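Local coordinates for IRMA (Escherichia coli CFT073, PDB 5EK5), which probably mimics interleukin receptors as a secreted, virulence-associated protein built on a fibronectin-like fold, although its exact function is not established, at residues B[7-12]-B[109-114]; B[27-32]-B[72-77]; B[40-45]-B[64-69]; B[45-50]-B[91-96]; B[57-62]-B[77-82]. All blocks are in the same frame, centred on the assembly; numbering follows the deposited sequence.

Interaction 1. Residues B[7-12]-B[109-114]; sequences RYISIR and SVFDPQ. With EDO (1,2-ethanediol), chain F.
Tyr8 and Asp112 meet on one face of a parallel pair of strands, the phenol slanting across Asp112 so that its hydroxyl meets the carboxylate. The bond from Tyr8 OH to Asp112 OD2 is short, at 2.6 Å, and uses the anti lone pair of that oxygen. OD2 lies in the plane of the ring; the ring and carboxylate planes are 56° apart, and Asp112 CB rests obliquely 3.4 Å from Tyr8 CE1. With CG anti to the backbone N (chi1 176°), the Tyr8 ring runs alongside its own strand and presents a face to Ser10 N. The opposite face of the sheet is apolar. Phe111 lies side by side with Ile9, both pointing the same way, and Phe111 CD1 is 4.0 Å from Ile9 CG2. Ile11 CG2 comes obliquely to the same ring atom, while Val110 CG1 packs 3.8 Å from Ile9 CG1. Between the faces run four backbone bonds, from Ile9 N to Val110 O, Asp112 N to Ile9 O, Ile11 N to Asp112 O and Gln114 N to Ile11 O. Ile11 and Pro113 also pack on Ile121 of the second subunit. A water joins Arg12 NH1 to Gln114 OE1. The phenol donates its proton to Asp112 OD2, which is consistent with an ionised carboxylate; the other oxygen lies near an ethanediol, probably from the crystallisation liquor.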
# COMPACT_ATOMS: atom_id res chain seq x y z
N ARG B 7 -3.25 -12.96 15.81
CA ARG B 7 -4.09 -12.11 14.99
C ARG B 7 -3.24 -11.50 13.90
O ARG B 7 -2.03 -11.73 13.87
CB ARG B 7 -4.76 -11.01 15.83
CG ARG B 7 -5.88 -11.48 16.75
CD ARG B 7 -6.22 -10.43 17.83
NE ARG B 7 -5.14 -10.37 18.81
CZ ARG B 7 -5.05 -9.51 19.83
NH1 ARG B 7 -6.01 -8.62 20.04
NH2 ARG B 7 -4.00 -9.55 20.64
N TYR B 8 -3.85 -10.73 13.01
CA TYR B 8 -3.13 -10.18 11.87
C TYR B 8 -3.31 -8.67 11.80
O TYR B 8 -4.43 -8.16 11.88
CB TYR B 8 -3.62 -10.83 10.57
CG TYR B 8 -3.03 -10.28 9.29
CD1 TYR B 8 -1.77 -10.67 8.85
CD2 TYR B 8 -3.74 -9.37 8.52
CE1 TYR B 8 -1.25 -10.18 7.66
CE2 TYR B 8 -3.23 -8.87 7.34
CZ TYR B 8 -1.98 -9.27 6.91
OH TYR B 8 -1.48 -8.76 5.73
N ILE B 9 -2.19 -7.95 11.67
CA ILE B 9 -2.21 -6.54 11.33
C ILE B 9 -1.20 -6.24 10.23
O ILE B 9 0.01 -6.27 10.47
CB ILE B 9 -1.87 -5.63 12.54
CG1 ILE B 9 -2.83 -5.87 13.69
CG2 ILE B 9 -1.88 -4.16 12.13
CD1 ILE B 9 -2.40 -5.21 14.98
N SER B 10 -1.70 -5.94 9.04
CA SER B 10 -0.85 -5.39 8.01
C SER B 10 -0.69 -3.91 8.34
O SER B 10 -1.63 -3.27 8.82
CB SER B 10 -1.45 -5.59 6.62
OG SER B 10 -2.53 -4.71 6.41
N ILE B 11 0.49 -3.37 8.09
CA ILE B 11 0.75 -1.98 8.41
C ILE B 11 1.63 -1.38 7.33
O ILE B 11 2.63 -1.97 6.91
CB ILE B 11 1.39 -1.83 9.81
CG1 ILE B 11 1.63 -0.36 10.14
CG2 ILE B 11 2.68 -2.64 9.92
CD1 ILE B 11 1.97 -0.11 11.60
N ARG B 12 1.23 -0.21 6.86
CA ARG B 12 1.96 0.48 5.81
C ARG B 12 1.80 1.99 5.95
O ARG B 12 0.81 2.47 6.51
CB ARG B 12 1.48 0.02 4.43
CG ARG B 12 0.04 0.36 4.11
CD ARG B 12 -0.39 -0.26 2.78
NE ARG B 12 -1.74 0.13 2.39
CZ ARG B 12 -2.03 1.14 1.59
NH1 ARG B 12 -1.05 1.89 1.08
NH2 ARG B 12 -3.29 1.42 1.28
N SER B 109 5.15 -10.39 15.94
CA SER B 109 4.90 -11.30 14.83
C SER B 109 3.53 -11.07 14.19
O SER B 109 3.29 -11.46 13.05
CB SER B 109 5.01 -12.76 15.31
OG SER B 109 4.15 -13.00 16.41
N VAL B 110 2.64 -10.42 14.94
CA VAL B 110 1.31 -10.08 14.46
C VAL B 110 1.37 -9.17 13.23
O VAL B 110 0.56 -9.28 12.31
CB VAL B 110 0.48 -9.40 15.57
CG1 VAL B 110 -0.77 -8.73 15.00
CG2 VAL B 110 0.10 -10.41 16.64
N PHE B 111 2.37 -8.29 13.21
CA PHE B 111 2.49 -7.29 12.16
C PHE B 111 2.92 -7.86 10.81
O PHE B 111 3.77 -8.75 10.73
CB PHE B 111 3.47 -6.20 12.57
CG PHE B 111 2.93 -5.27 13.63
CD1 PHE B 111 1.95 -4.35 13.31
CD2 PHE B 111 3.42 -5.32 14.92
CE1 PHE B 111 1.45 -3.50 14.28
CE2 PHE B 111 2.92 -4.47 15.89
CZ PHE B 111 1.93 -3.56 15.57
N ASP B 112 2.31 -7.34 9.75
CA ASP B 112 2.71 -7.65 8.39
C ASP B 112 3.12 -6.35 7.71
O ASP B 112 2.34 -5.75 6.97
CB ASP B 112 1.55 -8.31 7.64
CG ASP B 112 1.95 -8.84 6.28
OD1 ASP B 112 3.16 -8.99 6.04
OD2 ASP B 112 1.05 -9.08 5.45
N PRO B 113 4.37 -5.91 7.95
CA PRO B 113 4.85 -4.58 7.55
C PRO B 113 5.14 -4.45 6.06
O PRO B 113 5.46 -5.44 5.41
CB PRO B 113 6.13 -4.43 8.36
CG PRO B 113 6.65 -5.82 8.44
CD PRO B 113 5.43 -6.70 8.59
N GLN B 114 5.05 -3.24 5.52
CA GLN B 114 5.52 -2.99 4.17
C GLN B 114 7.03 -2.75 4.17
O GLN B 114 7.48 -1.61 4.25
CB GLN B 114 4.79 -1.80 3.55
CG GLN B 114 4.93 -1.73 2.04
CD GLN B 114 4.23 -0.55 1.40
OE1 GLN B 114 3.98 0.47 2.04
NE2 GLN B 114 3.88 -0.70 0.13
C1 EDO F . 5.97 -8.52 5.07
O1 EDO F . 7.24 -8.03 5.41
C2 EDO F . 5.62 -8.05 3.66
O2 EDO F . 4.34 -7.48 3.69
O HOH W 1 2.10 1.87 1.27

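Interaction 2. Residues B[27-32]-B[72-77]; sequences QFRLDN and TRTTDA
Arg73 folds over Asp31 and Asn32 where strand 23-31 ends and strand 74-82 begins. Its CB sits 3.2 Å from Asn32 OD1, an oxygen that also accepts a hydrogen bond from Gly34 N. With CG set between the backbone N and the carbonyl carbon (chi1 58°) and a further bend at chi3, the chain curls back over the carboxylate of Asp31. NE passes 3.6 Å from Asp31 OD1, and CZ stands about equally far from both carboxylate oxygens. At the tip NH2 makes a salt bridge of 3.1 Å to Asp31 OD2. The carboxylate lies over one face of the guanidinium, with the two planes 75° apart, a geometry that suggests a mainly electrostatic attraction rather than a flat, two-pronged pairing; OD1 is meanwhile held by Gly33 N. On the same side of the sheet Thr74 CG2 presses on Asp31 CG at 3.4 Å. Farther along, Arg29 and Asp76 lie alongside each other, joined by a long salt bridge of 3.8 Å from NE to OD1. Paired backbone bonds link Phe28 with Ala77 and Leu30 with Thr75, and Asn32 N to Arg73 O adds a fifth. This is the regular antiparallel ladder of one sheet of a fibronectin-like beta sandwich, with Arg29, Asp31, Thr74 and Asp76 on one face and Phe28, Leu30, Thr75 and Ala77, mainly apolar, toward the second sheet.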
# COMPACT_ATOMS: atom_id res chain seq x y z
N GLN B 27 1.40 9.06 8.30
CA GLN B 27 0.15 8.35 8.48
C GLN B 27 0.32 6.87 8.18
O GLN B 27 0.83 6.49 7.12
CB GLN B 27 -0.93 8.95 7.58
CG GLN B 27 -2.30 8.29 7.70
CD GLN B 27 -3.33 8.97 6.82
OE1 GLN B 27 -3.06 10.02 6.24
NE2 GLN B 27 -4.51 8.38 6.72
N PHE B 28 -0.11 6.03 9.11
CA PHE B 28 -0.04 4.59 8.90
C PHE B 28 -1.44 4.01 8.91
O PHE B 28 -2.26 4.33 9.78
CB PHE B 28 0.83 3.93 9.97
CG PHE B 28 2.28 4.33 9.91
CD1 PHE B 28 2.72 5.50 10.50
CD2 PHE B 28 3.21 3.54 9.24
CE1 PHE B 28 4.05 5.87 10.44
CE2 PHE B 28 4.54 3.91 9.18
CZ PHE B 28 4.96 5.08 9.78
N ARG B 29 -1.72 3.17 7.93
CA ARG B 29 -2.97 2.41 7.92
C ARG B 29 -2.73 1.01 8.47
O ARG B 29 -1.82 0.30 8.02
CB ARG B 29 -3.57 2.34 6.52
CG ARG B 29 -4.90 1.60 6.49
CD ARG B 29 -5.45 1.58 5.09
NE ARG B 29 -5.78 2.93 4.63
CZ ARG B 29 -6.19 3.22 3.40
NH1 ARG B 29 -6.35 2.27 2.50
NH2 ARG B 29 -6.47 4.48 3.08
N LEU B 30 -3.55 0.62 9.44
CA LEU B 30 -3.47 -0.72 9.99
C LEU B 30 -4.70 -1.48 9.54
O LEU B 30 -5.81 -0.95 9.56
CB LEU B 30 -3.37 -0.69 11.52
CG LEU B 30 -2.01 -0.37 12.17
CD1 LEU B 30 -1.59 1.06 11.88
CD2 LEU B 30 -2.04 -0.62 13.67
N ASP B 31 -4.51 -2.73 9.14
CA ASP B 31 -5.58 -3.52 8.53
C ASP B 31 -5.53 -4.96 9.01
O ASP B 31 -4.49 -5.62 8.94
CB ASP B 31 -5.47 -3.45 7.01
CG ASP B 31 -6.67 -4.05 6.29
OD1 ASP B 31 -7.49 -4.75 6.93
OD2 ASP B 31 -6.79 -3.82 5.07
N ASN B 32 -6.65 -5.46 9.51
CA ASN B 32 -6.72 -6.84 9.97
C ASN B 32 -7.15 -7.84 8.89
O ASN B 32 -7.48 -8.99 9.18
CB ASN B 32 -7.63 -6.93 11.20
CG ASN B 32 -9.11 -6.91 10.85
OD1 ASN B 32 -9.51 -6.45 9.77
ND2 ASN B 32 -9.93 -7.38 11.77
N THR B 72 -14.81 -1.76 10.16
CA THR B 72 -13.77 -1.26 11.03
C THR B 72 -12.52 -2.11 10.90
O THR B 72 -11.71 -2.16 11.83
CB THR B 72 -14.24 -1.26 12.51
OG1 THR B 72 -14.54 -2.60 12.90
CG2 THR B 72 -15.45 -0.37 12.66
N ARG B 73 -12.35 -2.74 9.74
CA ARG B 73 -11.20 -3.58 9.48
C ARG B 73 -9.90 -2.78 9.46
O ARG B 73 -8.86 -3.30 9.85
CB ARG B 73 -11.41 -4.38 8.19
CG ARG B 73 -11.65 -3.54 6.92
CD ARG B 73 -11.91 -4.45 5.71
NE ARG B 73 -10.78 -5.36 5.49
CZ ARG B 73 -9.81 -5.16 4.60
NH1 ARG B 73 -9.81 -4.07 3.85
NH2 ARG B 73 -8.83 -6.04 4.47
N THR B 74 -9.97 -1.53 9.02
CA THR B 74 -8.80 -0.67 9.05
C THR B 74 -8.96 0.49 10.02
O THR B 74 -10.08 0.89 10.37
CB THR B 74 -8.49 -0.09 7.64
OG1 THR B 74 -9.45 0.94 7.33
CG2 THR B 74 -8.55 -1.17 6.56
N THR B 75 -7.83 1.03 10.46
CA THR B 75 -7.77 2.25 11.23
C THR B 75 -6.48 2.99 10.89
O THR B 75 -5.50 2.38 10.45
CB THR B 75 -7.85 1.99 12.75
OG1 THR B 75 -8.04 3.22 13.44
CG2 THR B 75 -6.59 1.32 13.25
N ASP B 76 -6.48 4.30 11.08
CA ASP B 76 -5.33 5.12 10.73
C ASP B 76 -4.66 5.73 11.96
O ASP B 76 -5.33 6.26 12.85
CB ASP B 76 -5.74 6.22 9.76
CG ASP B 76 -6.16 5.67 8.41
OD1 ASP B 76 -5.56 4.67 7.96
OD2 ASP B 76 -7.09 6.23 7.80
N ALA B 77 -3.33 5.64 12.01
CA ALA B 77 -2.55 6.20 13.11
C ALA B 77 -1.51 7.18 12.58
O ALA B 77 -1.09 7.09 11.42
CB ALA B 77 -1.88 5.10 13.89

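Interaction 3. Residues B[40-45]-B[64-69]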
# COMPACT_ATOMS: atom_id res chain seq x y z
N GLY B 40 -7.81 -3.90 20.79
CA GLY B 40 -7.99 -2.72 21.62
C GLY B 40 -6.98 -1.66 21.18
O GLY B 40 -6.16 -1.92 20.31
N PRO B 41 -7.06 -0.47 21.79
CA PRO B 41 -6.09 0.61 21.57
C PRO B 41 -4.64 0.13 21.61
O PRO B 41 -4.25 -0.54 22.57
CB PRO B 41 -6.38 1.58 22.72
CG PRO B 41 -7.82 1.37 23.02
CD PRO B 41 -8.12 -0.08 22.73
N LEU B 42 -3.86 0.46 20.59
CA LEU B 42 -2.46 0.04 20.52
C LEU B 42 -1.47 1.17 20.77
O LEU B 42 -1.71 2.32 20.38
CB LEU B 42 -2.15 -0.61 19.17
CG LEU B 42 -2.96 -1.85 18.81
CD1 LEU B 42 -2.59 -2.35 17.42
CD2 LEU B 42 -2.73 -2.94 19.84
N THR B 43 -0.35 0.84 21.41
CA THR B 43 0.76 1.77 21.53
C THR B 43 2.00 1.21 20.84
O THR B 43 2.56 0.20 21.28
CB THR B 43 1.11 2.06 23.00
OG1 THR B 43 -0.01 2.70 23.63
CG2 THR B 43 2.32 2.98 23.09
N ILE B 44 2.42 1.86 19.76
CA ILE B 44 3.51 1.33 18.96
C ILE B 44 4.73 2.25 18.98
O ILE B 44 4.62 3.44 18.69
CB ILE B 44 3.06 1.10 17.51
CG1 ILE B 44 1.80 0.24 17.48
CG2 ILE B 44 4.18 0.45 16.70
CD1 ILE B 44 1.21 0.03 16.10
N THR B 45 5.88 1.68 19.33
CA THR B 45 7.13 2.44 19.37
C THR B 45 8.00 2.17 18.14
O THR B 45 8.37 1.03 17.87
CB THR B 45 7.94 2.11 20.64
OG1 THR B 45 7.14 2.36 21.80
CG2 THR B 45 9.19 2.96 20.70
N GLU B 64 -6.60 3.73 17.65
CA GLU B 64 -7.88 3.37 18.25
C GLU B 64 -8.12 1.88 18.14
O GLU B 64 -7.43 1.17 17.42
CB GLU B 64 -9.05 4.11 17.58
CG GLU B 64 -9.16 5.59 17.91
CD GLU B 64 -10.34 6.23 17.20
OE1 GLU B 64 -10.25 6.44 15.97
OE2 GLU B 64 -11.35 6.51 17.88
N ALA B 65 -9.12 1.40 18.88
CA ALA B 65 -9.54 0.02 18.78
C ALA B 65 -10.22 -0.16 17.42
O ALA B 65 -10.91 0.74 16.94
CB ALA B 65 -10.49 -0.35 19.94
N PHE B 66 -10.03 -1.32 16.80
CA PHE B 66 -10.54 -1.61 15.46
C PHE B 66 -10.56 -3.11 15.17
O PHE B 66 -9.99 -3.91 15.93
CB PHE B 66 -9.70 -0.88 14.42
CG PHE B 66 -8.36 -1.52 14.17
CD1 PHE B 66 -7.36 -1.47 15.13
CD2 PHE B 66 -8.10 -2.16 12.97
CE1 PHE B 66 -6.13 -2.07 14.91
CE2 PHE B 66 -6.88 -2.76 12.74
CZ PHE B 66 -5.89 -2.71 13.71
N GLY B 67 -11.22 -3.49 14.08
CA GLY B 67 -11.22 -4.86 13.60
C GLY B 67 -12.16 -5.90 14.20
O GLY B 67 -12.04 -7.08 13.89
N ASP B 68 -13.13 -5.51 15.03
CA ASP B 68 -14.00 -6.51 15.65
C ASP B 68 -15.22 -6.58 14.77
O ASP B 68 -16.17 -7.32 15.02
CB ASP B 68 -14.38 -6.15 17.09
CG ASP B 68 -15.13 -7.28 17.81
OD1 ASP B 68 -14.48 -8.25 18.26
OD2 ASP B 68 -16.37 -7.22 17.91
N SER B 69 -15.16 -5.79 13.70
CA SER B 69 -16.21 -5.67 12.70
C SER B 69 -15.61 -5.47 11.31
O SER B 69 -14.45 -5.08 11.16
CB SER B 69 -17.12 -4.51 13.07
OG SER B 69 -17.71 -3.97 11.90
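Gly40, whose CA packs 3.8 Å from Ala65 CB, gives its backbone N to Glu97 OE2, a carboxylate oxygen that Arg7 NH1 also grips in a salt bridge. That pairing ties the start of residues 40-45 to strand 89-99, but no hydrogen bond crosses to residues 64-69, and the contact between them is apolar. The same Ala65 CB lies 3.7 Å from Pro41 CD, so one methyl group wedges against two consecutive residues. Deeper in, Leu42 CD1 approaches the Phe66 ring at its edge, near the ring plane, 4.3 Å from CE1. Phe66 has CG between its backbone N and carbonyl carbon (chi1 75°), which swings the ring inward from the loop toward Leu42. The ring also packs on Phe39 and Leu30. Leu42 bonds through its backbone to Thr63, just before the loop, and Thr43 to Thr96 on its other side. The contact thus lies at one end of the sandwich, where the loop leaving strand 55-63 crosses to strand 74-82 past the beginning of strand 42-49.

Interaction 4. Residues B[45-50]-B[91-96]; sequences TLQLKD and EIIKAT
A beta bulge interrupts the antiparallel pairing of strands 42-49 and 89-99, Ile93 being the extra residue between the pairs Thr45 with Lys94 and Leu46 with Ile92. Both polar backbone atoms of Thr45 are used here: its N bonds to Lys94 O, and its O accepts Ile93 N at 3.0 Å in a nearly straight bond (176°). Beyond the bulge Gln47 and Glu91 exchange a pair of backbone bonds. Ile93 CG1 stands between its backbone N and carbonyl carbon (chi1 63°), which brings it back over the partner strand, 3.4 Å from Thr45 O. Its CD1 continues to Thr45 CG2, 3.9 Å away, the two side chains crossing at a slant, while its CG2 branch lies near Gln47 OE1, those two side chains crossing at about a right angle. On the other face Leu46 and Ile92 lie side by side, with Leu46 CD2 4.2 Å from Ile92 CG1, facing the core. The extended chain of Lys49 reaches obliquely across to Glu91, its NZ making a salt bridge of 3.5 Å with OE1. That oxygen also takes a hydrogen bond from Thr122 of the second subunit. Leu46 also packs on Met61 and on Leu79 of the facing sheet. Strand 42-49 is flanked on its other side by strand 55-63, and at Glu91 the sheet continues through a parallel ladder into a strand of the second subunit.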
# COMPACT_ATOMS: atom_id res chain seq x y z
N THR B 45 5.88 1.68 19.33
CA THR B 45 7.13 2.44 19.37
C THR B 45 8.00 2.17 18.14
O THR B 45 8.37 1.03 17.87
CB THR B 45 7.94 2.11 20.64
OG1 THR B 45 7.14 2.36 21.80
CG2 THR B 45 9.19 2.96 20.70
N LEU B 46 8.32 3.23 17.40
CA LEU B 46 9.06 3.10 16.15
C LEU B 46 10.39 3.85 16.17
O LEU B 46 10.47 4.99 16.63
CB LEU B 46 8.22 3.60 14.98
CG LEU B 46 6.92 2.86 14.68
CD1 LEU B 46 5.76 3.46 15.47
CD2 LEU B 46 6.62 2.87 13.19
N GLN B 47 11.44 3.20 15.67
CA GLN B 47 12.70 3.88 15.37
C GLN B 47 12.67 4.46 13.96
O GLN B 47 12.52 3.72 12.99
CB GLN B 47 13.90 2.94 15.50
CG GLN B 47 14.41 2.73 16.91
CD GLN B 47 15.60 1.79 16.96
OE1 GLN B 47 15.80 0.99 16.05
NE2 GLN B 47 16.40 1.89 18.01
N LEU B 48 12.83 5.78 13.85
CA LEU B 48 12.92 6.41 12.54
C LEU B 48 14.37 6.42 12.09
O LEU B 48 15.26 6.84 12.84
CB LEU B 48 12.35 7.83 12.56
CG LEU B 48 10.82 8.00 12.59
CD1 LEU B 48 10.19 7.37 13.83
CD2 LEU B 48 10.43 9.46 12.48
N LYS B 49 14.61 5.97 10.87
CA LYS B 49 15.97 5.76 10.39
C LYS B 49 16.20 6.50 9.08
O LYS B 49 15.26 6.71 8.31
CB LYS B 49 16.23 4.27 10.20
CG LYS B 49 16.16 3.46 11.49
CD LYS B 49 16.40 1.98 11.23
CE LYS B 49 16.48 1.21 12.54
NZ LYS B 49 16.94 -0.18 12.33
N ASP B 50 17.44 6.92 8.83
CA ASP B 50 17.77 7.50 7.54
C ASP B 50 17.96 6.39 6.51
O ASP B 50 17.74 5.21 6.82
CB ASP B 50 19.00 8.42 7.63
CG ASP B 50 20.26 7.71 8.11
OD1 ASP B 50 20.39 6.48 7.93
OD2 ASP B 50 21.12 8.40 8.69
N GLU B 91 11.30 1.24 12.06
CA GLU B 91 11.30 -0.12 12.57
C GLU B 91 10.48 -0.21 13.85
O GLU B 91 10.72 0.52 14.81
CB GLU B 91 12.73 -0.61 12.83
CG GLU B 91 12.80 -1.96 13.50
CD GLU B 91 14.17 -2.61 13.38
OE1 GLU B 91 14.62 -2.82 12.24
OE2 GLU B 91 14.79 -2.89 14.42
N ILE B 92 9.50 -1.11 13.84
CA ILE B 92 8.67 -1.35 15.02
C ILE B 92 9.47 -2.17 16.01
O ILE B 92 9.89 -3.29 15.70
CB ILE B 92 7.37 -2.08 14.66
CG1 ILE B 92 6.60 -1.31 13.58
CG2 ILE B 92 6.51 -2.28 15.90
CD1 ILE B 92 5.38 -2.03 13.06
N ILE B 93 9.70 -1.62 17.20
CA ILE B 93 10.51 -2.30 18.19
C ILE B 93 9.72 -2.72 19.43
O ILE B 93 10.18 -3.54 20.22
CB ILE B 93 11.68 -1.41 18.65
CG1 ILE B 93 11.15 -0.14 19.33
CG2 ILE B 93 12.58 -1.05 17.48
CD1 ILE B 93 12.23 0.70 19.98
N LYS B 94 8.52 -2.16 19.59
CA LYS B 94 7.67 -2.53 20.71
C LYS B 94 6.21 -2.19 20.43
O LYS B 94 5.91 -1.25 19.70
CB LYS B 94 8.15 -1.83 21.99
CG LYS B 94 8.50 -2.81 23.10
CD LYS B 94 9.48 -2.20 24.09
CE LYS B 94 10.91 -2.32 23.57
NZ LYS B 94 11.91 -2.62 24.63
N ALA B 95 5.30 -2.96 21.02
CA ALA B 95 3.87 -2.71 20.86
C ALA B 95 3.05 -3.10 22.09
O ALA B 95 3.26 -4.16 22.68
CB ALA B 95 3.34 -3.44 19.63
N THR B 96 2.10 -2.24 22.45
CA THR B 96 1.28 -2.44 23.64
C THR B 96 -0.21 -2.34 23.30
O THR B 96 -0.61 -1.46 22.53
CB THR B 96 1.63 -1.41 24.74
OG1 THR B 96 2.97 -1.63 25.18
CG2 THR B 96 0.68 -1.53 25.93

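Interaction 5. Residues B[57-62]-B[77-82]; sequences VTRKME and AFLETE
Met61 and Leu79 fill the gap between two antiparallel strands that no direct hydrogen bond joins. Met61 CG lies 3.7 Å from Ala77 CB, and its SD folds over the same methyl group and passes Leu79 CB. In return Leu79, with CG anti to its backbone N (chi1 -179°), sends CD1 to Arg59 CB at 3.5 Å and to Lys60 O. Val57 CG2 rests 3.6 Å from Thr81 OG1. Waters form the next shell and bridge the two backbones in place of direct bonds. One water links Lys60 O and Glu80 N. Another donates to Glu62 O over 2.6 Å and accepts from Phe78 N, while a third accepts from Glu62 N and gives only a weak bond to Phe78 O. The Arg59 guanidinium is positioned from within its own strand: NH1 bonds to Thr58 O at 2.9 Å, and Val57 CB sits over the centre of one face. Each strand has its backbone ladder on the other side, Met61 bonding to Ile44 and Arg59 to Leu46, Leu79 to Tyr26. Strands 55-63 and 74-82 are the outermost strands of their respective sheets in this chain, brought together along one side of the sandwich and flanked within those sheets by strands 42-49 and 23-31 respectively.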
# COMPACT_ATOMS: atom_id res chain seq x y z
N VAL B 57 15.39 9.35 15.44
CA VAL B 57 14.61 9.50 16.67
C VAL B 57 13.79 8.24 16.94
O VAL B 57 13.56 7.43 16.04
CB VAL B 57 13.66 10.71 16.62
CG1 VAL B 57 14.43 12.01 16.72
CG2 VAL B 57 12.82 10.67 15.35
N THR B 58 13.36 8.08 18.19
CA THR B 58 12.44 7.01 18.53
C THR B 58 11.16 7.62 19.08
O THR B 58 11.18 8.39 20.04
CB THR B 58 13.05 6.04 19.55
OG1 THR B 58 14.19 5.40 18.97
CG2 THR B 58 12.04 4.98 19.94
N ARG B 59 10.03 7.27 18.47
CA ARG B 59 8.76 7.88 18.81
C ARG B 59 7.67 6.83 18.98
O ARG B 59 7.80 5.70 18.49
CB ARG B 59 8.35 8.91 17.75
CG ARG B 59 9.31 10.08 17.62
CD ARG B 59 9.09 11.09 18.73
NE ARG B 59 10.01 12.22 18.65
CZ ARG B 59 11.18 12.29 19.29
NH1 ARG B 59 11.58 11.28 20.05
NH2 ARG B 59 11.94 13.36 19.15
N LYS B 60 6.61 7.20 19.68
CA LYS B 60 5.49 6.29 19.90
C LYS B 60 4.26 6.70 19.10
O LYS B 60 4.03 7.88 18.85
CB LYS B 60 5.15 6.22 21.39
CG LYS B 60 6.18 5.46 22.21
CD LYS B 60 5.77 5.34 23.67
CE LYS B 60 6.88 4.72 24.50
NZ LYS B 60 6.48 4.52 25.92
N MET B 61 3.49 5.70 18.69
CA MET B 61 2.28 5.92 17.90
C MET B 61 1.08 5.24 18.55
O MET B 61 1.17 4.08 18.96
CB MET B 61 2.50 5.42 16.47
CG MET B 61 1.34 5.63 15.53
SD MET B 61 1.78 5.17 13.84
CE MET B 61 1.90 3.39 13.98
N GLU B 62 -0.04 5.95 18.64
CA GLU B 62 -1.25 5.41 19.25
C GLU B 62 -2.36 5.18 18.24
O GLU B 62 -2.59 5.99 17.34
CB GLU B 62 -1.75 6.36 20.35
CG GLU B 62 -0.74 6.61 21.46
CD GLU B 62 -0.77 5.53 22.53
OE1 GLU B 62 -0.87 4.34 22.17
OE2 GLU B 62 -0.67 5.88 23.73
N ALA B 77 -3.33 5.64 12.01
CA ALA B 77 -2.55 6.20 13.11
C ALA B 77 -1.51 7.18 12.58
O ALA B 77 -1.09 7.09 11.42
CB ALA B 77 -1.88 5.10 13.89
N PHE B 78 -1.09 8.11 13.42
CA PHE B 78 -0.14 9.13 12.99
C PHE B 78 1.10 9.19 13.87
O PHE B 78 1.02 9.14 15.09
CB PHE B 78 -0.84 10.49 12.96
CG PHE B 78 -1.92 10.57 11.92
CD1 PHE B 78 -3.21 10.15 12.22
CD2 PHE B 78 -1.65 11.04 10.65
CE1 PHE B 78 -4.21 10.21 11.27
CE2 PHE B 78 -2.65 11.10 9.70
CZ PHE B 78 -3.93 10.69 10.00
N LEU B 79 2.25 9.30 13.22
CA LEU B 79 3.53 9.43 13.90
C LEU B 79 4.11 10.82 13.69
O LEU B 79 4.43 11.20 12.56
CB LEU B 79 4.50 8.35 13.41
CG LEU B 79 5.88 8.35 14.04
CD1 LEU B 79 5.73 8.31 15.54
CD2 LEU B 79 6.66 7.14 13.57
N GLU B 80 4.21 11.59 14.77
CA GLU B 80 4.72 12.95 14.71
C GLU B 80 6.19 13.11 15.11
O GLU B 80 6.62 12.57 16.13
CB GLU B 80 3.88 13.87 15.59
CG GLU B 80 2.45 14.08 15.13
CD GLU B 80 1.82 15.29 15.78
OE1 GLU B 80 2.51 16.33 15.91
OE2 GLU B 80 0.64 15.21 16.16
N THR B 81 6.93 13.85 14.30
CA THR B 81 8.30 14.22 14.63
C THR B 81 8.69 15.45 13.82
O THR B 81 8.05 15.75 12.81
CB THR B 81 9.30 13.08 14.36
OG1 THR B 81 10.58 13.42 14.92
CG2 THR B 81 9.45 12.85 12.86
N GLU B 82 9.72 16.16 14.25
CA GLU B 82 10.22 17.31 13.50
C GLU B 82 10.65 16.92 12.09
O GLU B 82 11.45 16.01 11.90
CB GLU B 82 11.37 17.99 14.24
CG GLU B 82 11.83 19.27 13.55
CD GLU B 82 12.92 20.00 14.30
OE1 GLU B 82 13.39 19.48 15.34
OE2 GLU B 82 13.31 21.11 13.86
O HOH W 2 3.49 10.80 17.55
O HOH W 3 -2.32 8.17 15.92
O HOH W 4 -0.08 8.85 18.31

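Interactions 1 and 2 belong to one sheet and join directly, Ser10 N lying 2.8 Å from Asp31 O. Interaction 4 meets the 57-62 half of interaction 5 in the other sheet, where Leu46 N is 2.8 Å from Arg59 O; interaction 5 itself bridges the two sheets. Interactions 3 and 4 share Thr45. Between the sheets the core closes by apolar contacts: Phe111 CZ of interaction 1 reaches Ile44 CD1 at 3.7 Å, and Phe28 CD1 of interaction 2 reaches Met61 SD of interaction 5 at 3.5 Å. Interactions 2 and 5 share Ala77, although their centres are about 15 Å apart. Interactions 1, 2 and 4 touch the second subunit, whose Ile121 packs on side chains from all three.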